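Local coordinates for protein-tyrosine-phosphatase (Vibrio vulnificus, PDB 7DHF) that probably removes phosphate from phosphotyrosine residues of proteins, as a low-molecular-weight protein tyrosine phosphatase, at residues 13-17 and 18-22; 41-45 and 46-50; 53-56 and 57-61; 126-129 and 130-134; 133-136 and 137-141. The protein carries 1 engineered substitution. One frame throughout, in Å; residues are numbered along the deposited sequence.

Interaction 1: residues 13-17 and 18-22; sequences VGNIC and RSPTG. With PO4 (phosphate ion), chain E.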
loop_
_atom_site.group_PDB
_atom_site.type_symbol
_atom_site.label_atom_id
_atom_site.label_comp_id
_atom_site.label_asym_id
_atom_site.label_seq_id
_atom_site.Cartn_x
_atom_site.Cartn_y
_atom_site.Cartn_z
ATOM N N VAL A 13 0.305 7.548 1.190
ATOM C CA VAL A 13 0.124 8.860 1.813
ATOM C C VAL A 13 -1.142 8.916 2.676
ATOM O O VAL A 13 -1.076 9.203 3.870
ATOM C CB VAL A 13 0.158 9.993 0.765
ATOM C CG1 VAL A 13 -0.101 11.347 1.413
ATOM C CG2 VAL A 13 1.494 9.993 0.041
ATOM N N GLY A 14 -2.303 8.666 2.075
ATOM C CA GLY A 14 -3.555 8.794 2.798
ATOM C C GLY A 14 -4.050 7.501 3.415
ATOM O O GLY A 14 -4.873 7.519 4.335
ATOM N N ASN A 15 -3.555 6.373 2.909
ATOM C CA ASN A 15 -4.008 5.048 3.334
ATOM C C ASN A 15 -5.508 4.865 3.097
ATOM O O ASN A 15 -6.206 4.225 3.885
ATOM C CB ASN A 15 -3.605 4.749 4.784
ATOM C CG ASN A 15 -3.688 3.264 5.141
ATOM O OD1 ASN A 15 -4.050 2.908 6.263
ATOM N ND2 ASN A 15 -3.338 2.396 4.198
ATOM N N ILE A 16 -5.999 5.410 1.983
ATOM C CA ILE A 16 -7.387 5.203 1.573
ATOM C C ILE A 16 -7.534 4.685 0.150
ATOM O O ILE A 16 -8.608 4.152 -0.191
ATOM C CB ILE A 16 -8.246 6.475 1.772
ATOM C CG1 ILE A 16 -7.637 7.668 1.027
ATOM C CG2 ILE A 16 -8.420 6.774 3.257
ATOM C CD1 ILE A 16 -8.574 8.856 0.888
ATOM N N CYS A 17 -6.526 4.803 -0.718
ATOM C CA CYS A 17 -6.657 4.373 -2.107
ATOM C C CYS A 17 -5.656 3.276 -2.464
ATOM O O CYS A 17 -6.008 2.093 -2.467
ATOM C CB CYS A 17 -6.511 5.569 -3.055
ATOM S SG CYS A 17 -7.873 6.767 -2.951
ATOM N N ARG A 18 -4.410 3.653 -2.762
ATOM C CA ARG A 18 -3.438 2.683 -3.264
ATOM C C ARG A 18 -3.017 1.700 -2.181
ATOM O O ARG A 18 -2.942 0.490 -2.424
ATOM C CB ARG A 18 -2.197 3.399 -3.789
ATOM C CG ARG A 18 -2.420 4.267 -5.002
ATOM C CD ARG A 18 -1.262 5.224 -5.173
ATOM N NE ARG A 18 -1.199 6.166 -4.060
ATOM C CZ ARG A 18 -0.263 7.095 -3.913
ATOM N NH1 ARG A 18 0.706 7.214 -4.812
ATOM N NH2 ARG A 18 -0.296 7.905 -2.865
ATOM N N SER A 19 -2.694 2.201 -0.993
ATOM C CA SER A 19 -2.080 1.323 -0.007
ATOM C C SER A 19 -3.062 0.290 0.546
ATOM O O SER A 19 -2.669 -0.869 0.723
ATOM C CB SER A 19 -1.339 2.105 1.086
ATOM O OG SER A 19 -2.137 3.101 1.685
ATOM N N PRO A 20 -4.337 0.622 0.809
ATOM C CA PRO A 20 -5.274 -0.461 1.156
ATOM C C PRO A 20 -5.499 -1.434 0.014
ATOM O O PRO A 20 -5.643 -2.640 0.250
ATOM C CB PRO A 20 -6.558 0.278 1.560
ATOM C CG PRO A 20 -6.447 1.613 0.950
ATOM C CD PRO A 20 -4.980 1.943 0.935
ATOM N N THR A 21 -5.542 -0.943 -1.224
ATOM C CA THR A 21 -5.686 -1.841 -2.366
ATOM C C THR A 21 -4.501 -2.793 -2.452
ATOM O O THR A 21 -4.674 -4.010 -2.573
ATOM C CB THR A 21 -5.840 -1.032 -3.657
ATOM O OG1 THR A 21 -7.021 -0.221 -3.584
ATOM C CG2 THR A 21 -5.949 -1.955 -4.868
ATOM N N GLY A 22 -3.283 -2.251 -2.379
ATOM C CA GLY A 22 -2.102 -3.097 -2.418
ATOM C C GLY A 22 -2.053 -4.084 -1.268
ATOM O O GLY A 22 -1.650 -5.235 -1.445
HETATM P P PO4 E . -3.059 6.279 -0.693
HETATM O O1 PO4 E . -4.384 6.818 -0.194
HETATM O O2 PO4 E . -3.198 5.992 -2.169
HETATM O O3 PO4 E . -2.777 5.003 0.063
HETATM O O4 PO4 E . -1.985 7.316 -0.456
#

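Interaction 2: residues 41-45 and 46-50; sequences AAEKS and RLIGK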
loop_
_atom_site.group_PDB
_atom_site.type_symbol
_atom_site.label_atom_id
_atom_site.label_comp_id
_atom_site.label_asym_id
_atom_site.label_seq_id
_atom_site.Cartn_x
_atom_site.Cartn_y
_atom_site.Cartn_z
ATOM N N ALA A 41 0.845 10.448 5.678
ATOM C CA ALA A 41 0.155 11.685 6.031
ATOM C C ALA A 41 -1.308 11.429 6.373
ATOM O O ALA A 41 -2.153 12.313 6.207
ATOM C CB ALA A 41 0.275 12.720 4.912
ATOM N N ALA A 42 -1.629 10.226 6.849
ATOM C CA ALA A 42 -3.020 9.910 7.158
ATOM C C ALA A 42 -3.571 10.831 8.239
ATOM O O ALA A 42 -4.712 11.297 8.146
ATOM C CB ALA A 42 -3.141 8.447 7.583
ATOM N N GLU A 43 -2.775 11.107 9.274
ATOM C CA GLU A 43 -3.253 11.930 10.381
ATOM C C GLU A 43 -3.439 13.381 9.948
ATOM O O GLU A 43 -4.491 13.983 10.197
ATOM C CB GLU A 43 -2.284 11.822 11.562
ATOM C CG GLU A 43 -2.876 12.218 12.910
ATOM C CD GLU A 43 -2.107 11.636 14.087
ATOM O OE1 GLU A 43 -1.030 11.041 13.869
ATOM O OE2 GLU A 43 -2.577 11.780 15.238
ATOM N N LYS A 44 -2.426 13.959 9.290
ATOM C CA LYS A 44 -2.530 15.340 8.828
ATOM C C LYS A 44 -3.649 15.513 7.812
ATOM O O LYS A 44 -4.225 16.603 7.701
ATOM C CB LYS A 44 -1.209 15.794 8.204
ATOM C CG LYS A 44 -0.126 16.150 9.198
ATOM C CD LYS A 44 0.994 16.923 8.518
ATOM C CE LYS A 44 2.138 17.209 9.471
ATOM N NZ LYS A 44 2.836 15.963 9.889
ATOM N N SER A 45 -3.953 14.468 7.046
ATOM C CA SER A 45 -5.040 14.513 6.079
ATOM C C SER A 45 -6.410 14.326 6.721
ATOM O O SER A 45 -7.419 14.375 6.010
ATOM C CB SER A 45 -4.826 13.442 5.007
ATOM O OG SER A 45 -3.590 13.630 4.340
ATOM N N ARG A 46 -6.465 14.116 8.038
ATOM C CA ARG A 46 -7.722 13.913 8.760
ATOM C C ARG A 46 -8.423 12.633 8.314
ATOM O O ARG A 46 -9.653 12.545 8.333
ATOM C CB ARG A 46 -8.653 15.123 8.623
ATOM C CG ARG A 46 -8.023 16.429 9.089
ATOM C CD ARG A 46 -8.929 17.625 8.821
ATOM N NE ARG A 46 -9.262 17.771 7.406
ATOM C CZ ARG A 46 -8.446 18.280 6.488
ATOM N NH1 ARG A 46 -8.843 18.370 5.226
ATOM N NH2 ARG A 46 -7.233 18.700 6.824
ATOM N N LEU A 47 -7.640 11.623 7.928
ATOM C CA LEU A 47 -8.180 10.386 7.384
ATOM C C LEU A 47 -8.151 9.198 8.338
ATOM O O LEU A 47 -8.704 8.149 7.993
ATOM C CB LEU A 47 -7.443 10.010 6.089
ATOM C CG LEU A 47 -7.657 10.949 4.899
ATOM C CD1 LEU A 47 -6.742 10.570 3.749
ATOM C CD2 LEU A 47 -9.109 10.939 4.440
ATOM N N ILE A 48 -7.529 9.316 9.515
ATOM C CA ILE A 48 -7.421 8.162 10.404
ATOM C C ILE A 48 -8.804 7.607 10.706
ATOM O O ILE A 48 -9.723 8.344 11.089
ATOM C CB ILE A 48 -6.661 8.527 11.689
ATOM C CG1 ILE A 48 -5.194 8.825 11.362
ATOM C CG2 ILE A 48 -6.778 7.396 12.723
ATOM C CD1 ILE A 48 -4.336 9.158 12.568
ATOM N N GLY A 49 -8.952 6.293 10.545
ATOM C CA GLY A 49 -10.207 5.618 10.771
ATOM C C GLY A 49 -11.100 5.520 9.555
ATOM O O GLY A 49 -12.055 4.733 9.571
ATOM N N LYS A 50 -10.819 6.280 8.503
ATOM C CA LYS A 50 -11.692 6.293 7.346
ATOM C C LYS A 50 -11.582 4.978 6.573
ATOM O O LYS A 50 -10.522 4.344 6.552
ATOM C CB LYS A 50 -11.333 7.455 6.425
ATOM C CG LYS A 50 -11.702 8.822 6.986
ATOM C CD LYS A 50 -13.196 9.090 6.862
ATOM C CE LYS A 50 -13.593 10.432 7.462
ATOM N NZ LYS A 50 -13.474 10.444 8.944
HETATM O O HOH W 1 -6.590 12.021 11.156
HETATM O O HOH W 2 -5.514 18.842 8.838
#

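Interaction 3: residues 53-56 and 57-61; sequences DAMA and IEVAK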
loop_
_atom_site.group_PDB
_atom_site.type_symbol
_atom_site.label_atom_id
_atom_site.label_comp_id
_atom_site.label_asym_id
_atom_site.label_seq_id
_atom_site.Cartn_x
_atom_site.Cartn_y
_atom_site.Cartn_z
ATOM N N ASP A 53 -11.399 4.339 -0.068
ATOM C CA ASP A 53 -12.225 5.105 -0.988
ATOM C C ASP A 53 -13.220 4.189 -1.691
ATOM O O ASP A 53 -12.874 3.087 -2.122
ATOM C CB ASP A 53 -11.314 5.775 -2.015
ATOM C CG ASP A 53 -12.063 6.693 -2.950
ATOM O OD1 ASP A 53 -11.991 7.925 -2.755
ATOM O OD2 ASP A 53 -12.714 6.181 -3.883
ATOM N N ALA A 54 -14.463 4.660 -1.813
ATOM C CA ALA A 54 -15.526 3.815 -2.349
ATOM C C ALA A 54 -15.188 3.296 -3.741
ATOM O O ALA A 54 -15.514 2.152 -4.080
ATOM C CB ALA A 54 -16.844 4.589 -2.377
ATOM N N MET A 55 -14.546 4.120 -4.571
ATOM C CA MET A 55 -14.219 3.666 -5.917
ATOM C C MET A 55 -13.070 2.665 -5.898
ATOM O O MET A 55 -13.031 1.752 -6.731
ATOM C CB MET A 55 -13.878 4.853 -6.816
ATOM C CG MET A 55 -13.819 4.499 -8.298
ATOM S SD MET A 55 -15.403 3.885 -8.926
ATOM C CE MET A 55 -16.351 5.402 -9.002
ATOM N N ALA A 56 -12.127 2.816 -4.964
ATOM C CA ALA A 56 -11.095 1.798 -4.793
ATOM C C ALA A 56 -11.710 0.465 -4.383
ATOM O O ALA A 56 -11.318 -0.592 -4.892
ATOM C CB ALA A 56 -10.061 2.259 -3.766
ATOM N N ILE A 57 -12.684 0.495 -3.470
ATOM C CA ILE A 57 -13.364 -0.735 -3.075
ATOM C C ILE A 57 -14.066 -1.360 -4.272
ATOM O O ILE A 57 -13.988 -2.574 -4.494
ATOM C CB ILE A 57 -14.349 -0.457 -1.920
ATOM C CG1 ILE A 57 -13.604 0.079 -0.693
ATOM C CG2 ILE A 57 -15.131 -1.724 -1.569
ATOM C CD1 ILE A 57 -14.508 0.472 0.470
ATOM N N GLU A 58 -14.760 -0.539 -5.062
ATOM C CA GLU A 58 -15.543 -1.057 -6.180
ATOM C C GLU A 58 -14.643 -1.708 -7.224
ATOM O O GLU A 58 -14.916 -2.821 -7.689
ATOM C CB GLU A 58 -16.354 0.083 -6.795
ATOM C CG GLU A 58 -17.203 -0.296 -7.996
ATOM C CD GLU A 58 -18.558 -0.845 -7.586
ATOM O OE1 GLU A 58 -18.626 -1.570 -6.570
ATOM O OE2 GLU A 58 -19.556 -0.537 -8.267
ATOM N N VAL A 59 -13.569 -1.018 -7.620
ATOM C CA VAL A 59 -12.668 -1.565 -8.631
ATOM C C VAL A 59 -12.060 -2.876 -8.152
ATOM O O VAL A 59 -11.958 -3.845 -8.912
ATOM C CB VAL A 59 -11.593 -0.527 -9.012
ATOM C CG1 VAL A 59 -10.501 -1.157 -9.864
ATOM C CG2 VAL A 59 -12.229 0.640 -9.756
ATOM N N ALA A 60 -11.639 -2.928 -6.887
ATOM C CA ALA A 60 -11.089 -4.170 -6.354
ATOM C C ALA A 60 -12.146 -5.266 -6.327
ATOM O O ALA A 60 -11.864 -6.422 -6.664
ATOM C CB ALA A 60 -10.522 -3.931 -4.955
ATOM N N LYS A 61 -13.377 -4.917 -5.943
ATOM C CA LYS A 61 -14.448 -5.905 -5.880
ATOM C C LYS A 61 -14.713 -6.517 -7.251
ATOM O O LYS A 61 -15.001 -7.715 -7.360
ATOM C CB LYS A 61 -15.713 -5.254 -5.320
ATOM C CG LYS A 61 -16.884 -6.203 -5.133
ATOM C CD LYS A 61 -18.065 -5.479 -4.507
ATOM C CE LYS A 61 -19.262 -6.397 -4.322
ATOM N NZ LYS A 61 -20.405 -5.689 -3.683
#

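Interaction 4: residues 126-129 and 130-134; sequences QSKE and AFVHA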
loop_
_atom_site.group_PDB
_atom_site.type_symbol
_atom_site.label_atom_id
_atom_site.label_comp_id
_atom_site.label_asym_id
_atom_site.label_seq_id
_atom_site.Cartn_x
_atom_site.Cartn_y
_atom_site.Cartn_z
ATOM N N GLN A 126 -10.140 11.498 -8.498
ATOM C CA GLN A 126 -10.213 11.376 -9.944
ATOM C C GLN A 126 -11.302 10.371 -10.313
ATOM O O GLN A 126 -11.928 9.748 -9.451
ATOM C CB GLN A 126 -8.850 10.969 -10.505
ATOM C CG GLN A 126 -7.780 12.032 -10.316
ATOM C CD GLN A 126 -6.379 11.465 -10.337
ATOM O OE1 GLN A 126 -5.904 10.986 -11.366
ATOM N NE2 GLN A 126 -5.708 11.507 -9.190
ATOM N N SER A 127 -11.529 10.227 -11.615
ATOM C CA SER A 127 -12.581 9.355 -12.111
ATOM C C SER A 127 -12.196 7.888 -11.924
ATOM O O SER A 127 -11.052 7.547 -11.604
ATOM C CB SER A 127 -12.845 9.633 -13.589
ATOM O OG SER A 127 -11.734 9.249 -14.376
ATOM N N LYS A 128 -13.176 7.009 -12.150
ATOM C CA LYS A 128 -12.933 5.577 -12.021
ATOM C C LYS A 128 -11.776 5.130 -12.904
ATOM O O LYS A 128 -11.055 4.191 -12.549
ATOM C CB LYS A 128 -14.192 4.796 -12.398
ATOM C CG LYS A 128 -14.024 3.289 -12.312
ATOM C CD LYS A 128 -15.346 2.564 -12.475
ATOM C CE LYS A 128 -15.171 1.067 -12.302
ATOM N NZ LYS A 128 -16.467 0.338 -12.368
ATOM N N GLU A 129 -11.582 5.785 -14.054
ATOM C CA GLU A 129 -10.470 5.431 -14.933
ATOM C C GLU A 129 -9.146 5.449 -14.185
ATOM O O GLU A 129 -8.300 4.566 -14.379
ATOM C CB GLU A 129 -10.404 6.400 -16.115
ATOM C CG GLU A 129 -11.466 6.181 -17.174
ATOM C CD GLU A 129 -11.203 6.996 -18.426
ATOM O OE1 GLU A 129 -10.211 6.704 -19.126
ATOM O OE2 GLU A 129 -11.980 7.935 -18.702
ATOM N N ALA A 130 -8.937 6.457 -13.337
ATOM C CA ALA A 130 -7.693 6.542 -12.579
ATOM C C ALA A 130 -7.579 5.396 -11.585
ATOM O O ALA A 130 -6.481 4.881 -11.345
ATOM C CB ALA A 130 -7.606 7.889 -11.862
ATOM N N PHE A 131 -8.702 4.985 -10.992
ATOM C CA PHE A 131 -8.683 3.855 -10.071
ATOM C C PHE A 131 -8.418 2.547 -10.808
ATOM O O PHE A 131 -7.747 1.654 -10.276
ATOM C CB PHE A 131 -9.993 3.806 -9.283
ATOM C CG PHE A 131 -10.084 4.855 -8.210
ATOM C CD1 PHE A 131 -9.698 4.570 -6.913
ATOM C CD2 PHE A 131 -10.546 6.128 -8.503
ATOM C CE1 PHE A 131 -9.773 5.530 -5.927
ATOM C CE2 PHE A 131 -10.622 7.095 -7.519
ATOM C CZ PHE A 131 -10.235 6.795 -6.229
ATOM N N VAL A 132 -8.938 2.411 -12.029
ATOM C CA VAL A 132 -8.646 1.227 -12.832
ATOM C C VAL A 132 -7.162 1.168 -13.173
ATOM O O VAL A 132 -6.540 0.099 -13.120
ATOM C CB VAL A 132 -9.536 1.202 -14.091
ATOM C CG1 VAL A 132 -9.111 0.082 -15.037
ATOM C CG2 VAL A 132 -10.996 1.037 -13.699
ATOM N N HIS A 133 -6.572 2.311 -13.529
ATOM C CA HIS A 133 -5.145 2.352 -13.834
ATOM C C HIS A 133 -4.317 1.989 -12.609
ATOM O O HIS A 133 -3.371 1.195 -12.693
ATOM C CB HIS A 133 -4.768 3.744 -14.344
ATOM C CG HIS A 133 -3.300 3.930 -14.572
ATOM N ND1 HIS A 133 -2.609 3.263 -15.562
ATOM C CD2 HIS A 133 -2.391 4.711 -13.941
ATOM C CE1 HIS A 133 -1.339 3.625 -15.530
ATOM N NE2 HIS A 133 -1.180 4.502 -14.555
ATOM N N ALA A 134 -4.657 2.566 -11.454
ATOM C CA ALA A 134 -3.932 2.245 -10.230
ATOM C C ALA A 134 -4.055 0.766 -9.897
ATOM O O ALA A 134 -3.060 0.117 -9.551
ATOM C CB ALA A 134 -4.446 3.102 -9.073
#

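Interaction 5: residues 133-136 and 137-141; sequences HAYQ and LIDEA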
loop_
_atom_site.group_PDB
_atom_site.type_symbol
_atom_site.label_atom_id
_atom_site.label_comp_id
_atom_site.label_asym_id
_atom_site.label_seq_id
_atom_site.Cartn_x
_atom_site.Cartn_y
_atom_site.Cartn_z
ATOM N N HIS A 133 -6.572 2.311 -13.529
ATOM C CA HIS A 133 -5.145 2.352 -13.834
ATOM C C HIS A 133 -4.317 1.989 -12.609
ATOM O O HIS A 133 -3.371 1.195 -12.693
ATOM C CB HIS A 133 -4.768 3.744 -14.344
ATOM C CG HIS A 133 -3.300 3.930 -14.572
ATOM N ND1 HIS A 133 -2.609 3.263 -15.562
ATOM C CD2 HIS A 133 -2.391 4.711 -13.941
ATOM C CE1 HIS A 133 -1.339 3.625 -15.530
ATOM N NE2 HIS A 133 -1.180 4.502 -14.555
ATOM N N ALA A 134 -4.657 2.566 -11.454
ATOM C CA ALA A 134 -3.932 2.245 -10.230
ATOM C C ALA A 134 -4.055 0.766 -9.897
ATOM O O ALA A 134 -3.060 0.117 -9.551
ATOM C CB ALA A 134 -4.446 3.102 -9.073
ATOM N N TYR A 135 -5.266 0.209 -10.005
ATOM C CA TYR A 135 -5.440 -1.206 -9.701
ATOM C C TYR A 135 -4.605 -2.071 -10.634
ATOM O O TYR A 135 -3.990 -3.051 -10.198
ATOM C CB TYR A 135 -6.914 -1.614 -9.772
ATOM C CG TYR A 135 -7.110 -3.016 -9.250
ATOM C CD1 TYR A 135 -7.414 -3.239 -7.917
ATOM C CD2 TYR A 135 -6.930 -4.120 -10.076
ATOM C CE1 TYR A 135 -7.560 -4.514 -7.421
ATOM C CE2 TYR A 135 -7.071 -5.404 -9.587
ATOM C CZ TYR A 135 -7.387 -5.595 -8.258
ATOM O OH TYR A 135 -7.531 -6.867 -7.756
ATOM N N GLN A 136 -4.575 -1.726 -11.922
ATOM C CA GLN A 136 -3.797 -2.507 -12.878
ATOM C C GLN A 136 -2.330 -2.568 -12.474
ATOM O O GLN A 136 -1.726 -3.647 -12.442
ATOM C CB GLN A 136 -3.940 -1.905 -14.276
ATOM C CG GLN A 136 -3.194 -2.672 -15.358
ATOM C CD GLN A 136 -3.779 -4.047 -15.603
ATOM O OE1 GLN A 136 -4.984 -4.252 -15.457
ATOM N NE2 GLN A 136 -2.931 -4.994 -15.980
ATOM N N LEU A 137 -1.732 -1.412 -12.177
ATOM C CA LEU A 137 -0.329 -1.392 -11.775
ATOM C C LEU A 137 -0.124 -2.143 -10.469
ATOM O O LEU A 137 0.844 -2.897 -10.324
ATOM C CB LEU A 137 0.168 0.047 -11.652
ATOM C CG LEU A 137 0.214 0.866 -12.945
ATOM C CD1 LEU A 137 0.649 2.292 -12.648
ATOM C CD2 LEU A 137 1.137 0.234 -13.978
ATOM N N ILE A 138 -1.017 -1.941 -9.498
ATOM C CA ILE A 138 -0.897 -2.640 -8.221
ATOM C C ILE A 138 -0.975 -4.144 -8.434
ATOM O O ILE A 138 -0.194 -4.911 -7.856
ATOM C CB ILE A 138 -1.968 -2.130 -7.238
ATOM C CG1 ILE A 138 -1.651 -0.691 -6.825
ATOM C CG2 ILE A 138 -2.067 -3.039 -6.015
ATOM C CD1 ILE A 138 -2.762 -0.003 -6.057
ATOM N N ASP A 139 -1.909 -4.587 -9.277
ATOM C CA ASP A 139 -2.073 -6.012 -9.547
ATOM C C ASP A 139 -0.814 -6.596 -10.182
ATOM O O ASP A 139 -0.273 -7.601 -9.708
ATOM C CB ASP A 139 -3.289 -6.199 -10.459
ATOM C CG ASP A 139 -3.669 -7.652 -10.652
ATOM O OD1 ASP A 139 -3.211 -8.507 -9.866
ATOM O OD2 ASP A 139 -4.449 -7.932 -11.587
ATOM N N GLU A 140 -0.333 -5.976 -11.260
ATOM C CA GLU A 140 0.882 -6.459 -11.911
ATOM C C GLU A 140 2.058 -6.470 -10.942
ATOM O O GLU A 140 2.833 -7.434 -10.899
ATOM C CB GLU A 140 1.212 -5.566 -13.106
ATOM C CG GLU A 140 0.218 -5.642 -14.251
ATOM C CD GLU A 140 0.614 -4.756 -15.419
ATOM O OE1 GLU A 140 1.827 -4.516 -15.598
ATOM O OE2 GLU A 140 -0.287 -4.301 -16.156
ATOM N N ALA A 141 2.212 -5.396 -10.166
ATOM C CA ALA A 141 3.333 -5.293 -9.239
ATOM C C ALA A 141 3.237 -6.336 -8.133
ATOM O O ALA A 141 4.248 -6.934 -7.745
ATOM C CB ALA A 141 3.365 -3.887 -8.643
HETATM O O HOH W 3 -6.146 -5.491 -13.291
#

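Interaction 1: residues 13-17 and 18-22
Asn15 and Ser19 meet through their polar ends: Asn15 ND2 donates to Ser19 OG at 2.9 Å in a nearly straight bond (166° at the hydrogen) lying within the amide plane. Ser19 OG in turn donates to phosphate O3 at 2.6 Å. Its chi1 of 52°, between backbone N and carbonyl carbon, turns the hydroxyl to the anion and the amide together. Asn15 is itself fixed, OD1 by Gln73 N and ND2 also by Ser37 OG, making it a second-shell brace for Ser19. Another hydroxyl, Thr21 OG1, donates to the N-cap carbonyl Cys17 O at 2.8 Å, and Thr21 N adds a weak bond to the same oxygen.

The loop is the P-loop of this phosphatase family, C-X5-R-S in sequence, with an engineered Ala12 at the position predicted for the nucleophile. Its backbone wraps the phosphate: Val13 N and Gly14 N reach O4, Ile16 N and Cys17 N reach O1, and Arg18 N reaches O2. Arg18 offers a guanidinium edge, NE to O2 at 2.8 Å (178°) and NH2 to O4 at 3.0 Å, while NH1 turns to Glu90 and Ile120 O. Gly14, lacking a side chain, keeps the approach to O1 clear.

Van der Waals contacts complete the turn. Pro20 CG rests 3.4 Å from Ile16 C, and Val13 CG2 lies beside the guanidinium edge, 4.0 Å from Arg18 NH2.

Interaction 2: residues 41-45 and 46-50
Glu43 O is gripped by two donors: Arg46 N at 2.9 Å and a water at 3.0 Å that also accepts from Ile48 N. The first bond closes a type I turn from Glu43 to Arg46. Around it runs a longer one, Leu47 N to Ala42 O at 3.0 Å. This pair of bonds, six-to-one outside five-to-two, with Arg46 at positive phi, is a Schellman motif ending a single helical turn. At the start of that turn, Ala41 O accepts from Ser45 N and, on the opposite face of its plane, from Ser45 OG at 2.7 Å; the same hydroxyl binds a glycerol.

Side chains fold back over this frame. Ile48 CD1 lies against the aliphatic part of Glu43, 3.4 Å from CG, which chi1 of -160° carries anti to the backbone N. Leu47 CD1 packs on Ser45 CB at 3.7 Å, and Leu47 also touches Ile16 of the P-loop. Arg46 bends at chi3 so that Ser45 O lies over one guanidinium face, while NH2 donates in plane to a water at 2.7 Å, itself bonded to Lys44 O. Gly49, with phi of 90°, suits the third place of the type II turn from Leu47 to Lys50.

This segment probably belongs to the W-loop, which carries an insertion in this enzyme. Its shape rests largely on carbonyls bonded to amides and bridging waters, chemistry well suited to a solvent-facing loop.

Interaction 3: residues 53-56 and 57-61
Asp53, which meets Ile57 across the first helical turn, turns its carboxylate to the helix start: OD2 accepts from Met55 N at 2.8 Å on its anti side, 24° out of the carboxylate plane. The Phe131 ring lies near the same oxygen, with OD2 above its rim and 3.5 Å from CZ. Asp53 thus serves as N-cap of helix 54-61, an apt use for a short acidic side chain, whose charge probably also suits the positive end of the helix dipole. Glu58 has the other carboxylate, and its chain, bent at chi2 (85°), carries it away from the preceding turn.

Behind the cap the backbone settles into regular alpha-helical bonding. Ile57 N to Asp53 O, at 2.9 Å, opens the ladder, followed by Glu58 N to Ala54 O, Val59 N to Met55 O and Ala60 N to Ala56 O. The beta-branched residues lie along this ladder. Ile57 CG1, beside its own backbone N, lies 3.4 Å from Asp53 O, and Val59 CG2, likewise placed, sits 3.3 Å from Met55 O and 4.4 Å from Met55 CG.

Ala56 and Ala60 are small enough for the buried side, where Ala56 approaches Thr21 of helix 18-29 and Ala60 touches Val67. Met55 and Val59 face helix 128-146, against Lys128, Phe131 and Tyr135, while Asp53 N bonds to Ile16 O and ties the helix start to the P-loop.

Interaction 4: residues 126-129 and 130-134
Ala130 N donates to Ser127 O at 2.9 Å, above the carbonyl plane and with a bent N-H...O angle of 132°, as helix 128-146 begins. Ser127 holds the N-cap position. Regular alpha-helical bonds follow: Val132 N to Lys128 O at 2.8 Å, and His133 N to Glu129 O at 3.0 Å.

The carbonyls of Gln126 and Ser127 also lie at the edge of the Phe131 ring, in its plane. Ser127 O is 3.4 Å from CD2, and Gln126 O 3.5 Å from CE2. Chi1 of -75° sets the ring back toward the helix start, where it also packs on Cys17 of the P-loop and on Pro123.

Two polar ends find partners farther off. Gln126 NE2 donates to Asp122 O in the loop of the predicted proton donor, and OE1 of the same amide lies 3.6 Å from Ala130 CB, a methyl small enough to lie against the face of the amide. Lys128 runs extended to a salt bridge with Glu62, its CG 4.0 Å from Val132 CG2 on the way.

Ring hydrogens carry slight positive charge, so the buried aromatic edge probably offers mild electrostatic compensation to two carbonyl oxygens at the start of the helix.

Interaction 5: residues 133-136 and 137-141
Gln136 and Glu140 face each other one helical turn apart. Gln136 CG stands anti to the backbone N (chi1 -178°), and a bend at chi2 (67°) then swings the amide along the helix. Glu140 is extended beyond CG and leans back, so that Gln136 NE2 donates to Glu140 OE2 at 2.7 Å, almost straight (175°), within the amide plane and onto the anti lone pair. The two planes are steeply inclined. Gln136 OE1 takes a water at 2.8 Å, which bonds weakly to Asp139 OD2.

Leu137 reaches back to His133, its CG 4.0 Å above one ring face and offset toward the rim, with CD1 3.4 Å from NE2. Tyr135, which is buried, brings CE2 to 4.0 Å from Asp139 CB, the ring running past the carboxylate stem at a slant; Asp139 OD1 accepts a hydrogen bond from Gln143 NE2. Ile138 keeps CG1 beside its own backbone N, 3.2 Å from Ala134 O, and with Tyr135 it packs on Thr21 of helix 18-29.

The helix is thus two-faced: apolar side chains suit the interior, while on the solvent side a neutral amide pairs with a carboxylate and probably spreads some of its negative charge.

From the N terminus, interaction 1 turns strand 7-12 into helix 18-29 through the P-loop. Interaction 2 follows strand 34-39 and returns to that loop through Val13 O and Ala41 N, with Leu47 against Ile16. Interaction 3 follows closely in sequence and starts helix 54-61, also anchored to the P-loop. Interactions 4 and 5 overlap at His133 and Ala134 on helix 128-146. All five are local turns; the first four follow in series, the fifth begins within the fourth, and none nests or crosses. Phe131 of interaction 4 joins Cys17 and Met55, while Tyr135 of interaction 5 joins Thr21, Val59 and Ala60, bringing three helices together. Interaction 2 touches neither 4 nor 5.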